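Local coordinates for malonate decarboxylase acyl carrier protein (Pseudomonas fluorescens, PDB 5VIT) that probably serves as the acyl carrier subunit of malonate decarboxylase, holding acetyl and malonyl groups as thioesters on a CoA-derived prosthetic group, at residues Pro82-Val85 against Arg86-Glu90. Numbering follows the deposited sequence.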
# COMPACT_ATOMS: atom_id res chain seq x y z
N PRO B 82 -10.87 10.73 11.40
CA PRO B 82 -9.52 10.28 11.74
C PRO B 82 -8.56 10.44 10.58
O PRO B 82 -7.38 10.73 10.77
CB PRO B 82 -9.72 8.81 12.09
CG PRO B 82 -11.09 8.79 12.66
CD PRO B 82 -11.88 9.73 11.79
N GLY B 83 -9.08 10.24 9.37
CA GLY B 83 -8.32 10.48 8.16
C GLY B 83 -7.83 11.91 8.02
O GLY B 83 -6.65 12.15 7.76
N VAL B 84 -8.73 12.87 8.21
CA VAL B 84 -8.35 14.29 8.17
C VAL B 84 -7.37 14.61 9.31
O VAL B 84 -6.37 15.29 9.10
CB VAL B 84 -9.57 15.22 8.25
CG1 VAL B 84 -9.14 16.69 8.44
CG2 VAL B 84 -10.44 15.07 7.00
N VAL B 85 -7.67 14.10 10.51
CA VAL B 85 -6.81 14.31 11.67
C VAL B 85 -5.38 13.82 11.40
O VAL B 85 -4.41 14.56 11.58
CB VAL B 85 -7.35 13.59 12.94
CG1 VAL B 85 -6.36 13.73 14.07
CG2 VAL B 85 -8.72 14.13 13.35
N ARG B 86 -5.25 12.58 10.96
CA ARG B 86 -3.94 12.02 10.64
C ARG B 86 -3.17 12.87 9.63
O ARG B 86 -2.00 13.20 9.84
CB ARG B 86 -4.07 10.59 10.11
CG ARG B 86 -2.73 10.06 9.65
CD ARG B 86 -2.74 8.60 9.25
NE ARG B 86 -1.43 8.26 8.71
CZ ARG B 86 -1.13 7.12 8.11
NH1 ARG B 86 -2.05 6.18 7.94
NH2 ARG B 86 0.10 6.93 7.67
N LEU B 87 -3.84 13.25 8.54
CA LEU B 87 -3.21 14.04 7.48
C LEU B 87 -2.67 15.39 7.99
O LEU B 87 -1.56 15.78 7.66
CB LEU B 87 -4.21 14.27 6.34
CG LEU B 87 -3.63 14.73 5.01
CD1 LEU B 87 -2.57 13.74 4.51
CD2 LEU B 87 -4.75 14.89 3.99
N ARG B 88 -3.47 16.08 8.79
CA ARG B 88 -3.04 17.35 9.38
C ARG B 88 -1.89 17.24 10.36
O ARG B 88 -1.01 18.10 10.39
CB ARG B 88 -4.20 18.01 10.08
CG ARG B 88 -5.07 18.68 9.07
CD ARG B 88 -5.81 19.78 9.71
NE ARG B 88 -5.88 20.94 8.84
CZ ARG B 88 -6.64 21.02 7.77
NH1 ARG B 88 -7.39 19.99 7.40
NH2 ARG B 88 -6.65 22.15 7.06
N LEU B 89 -1.91 16.18 11.17
CA LEU B 89 -0.85 15.94 12.12
C LEU B 89 0.45 15.71 11.36
O LEU B 89 1.51 16.18 11.77
CB LEU B 89 -1.18 14.75 13.02
CG LEU B 89 -2.01 15.11 14.25
CD1 LEU B 89 -2.65 13.88 14.86
CD2 LEU B 89 -1.08 15.77 15.25
N GLU B 90 0.36 15.00 10.23
CA GLU B 90 1.54 14.75 9.41
C GLU B 90 2.00 16.05 8.75
O GLU B 90 3.21 16.31 8.69
CB GLU B 90 1.26 13.64 8.38
CG GLU B 90 1.24 12.22 9.01
CD GLU B 90 0.56 11.14 8.14
OE1 GLU B 90 -0.38 11.47 7.38
OE2 GLU B 90 0.96 9.95 8.24
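Arg86 N bonds to Pro82 O at 2.8 Å, with an N-H...O angle of 169°, and the three following i to i+4 bonds, up to Leu89 N to Val85 O, are nearly as straight, which is plain alpha-helical evidence. One turn further on, Glu90 OE2 accepts two bonds from the Arg86 side chain: NE lies 3.0 Å from OE2 and NH2 3.2 Å from it, a side-on salt bridge to a single oxygen. OE2 sits at the guanidinium edge, in its plane, but the carboxylate is turned: NH2 uses the syn lone pair of OE2, whereas NE comes from above the carboxylate plane, 47° out of it. Arg86 reaches this position with CG anti to its own N (chi1 174°) and the chain straight as far as NE, leaving NH1 to pair with Glu466 of the MdcA chain. An alanine here would probably cost Glu90 OE2 both bonds from this side chain and take from that MdcA glutamate its salt bridge to NH1. This first part of helix 82-96 packs on strand 27-34 of the five-stranded mixed sheet and on helix 52-62. Val85 and Leu89 run side by side, CG1 of Val85 3.8 Å from CD1 of Leu89, and both press on helix 52-62. Likewise Val84 CG1 meets the Arg88 guanidinium at its edge, 3.9 Å from NH1, which is salt-bridged to Asp27.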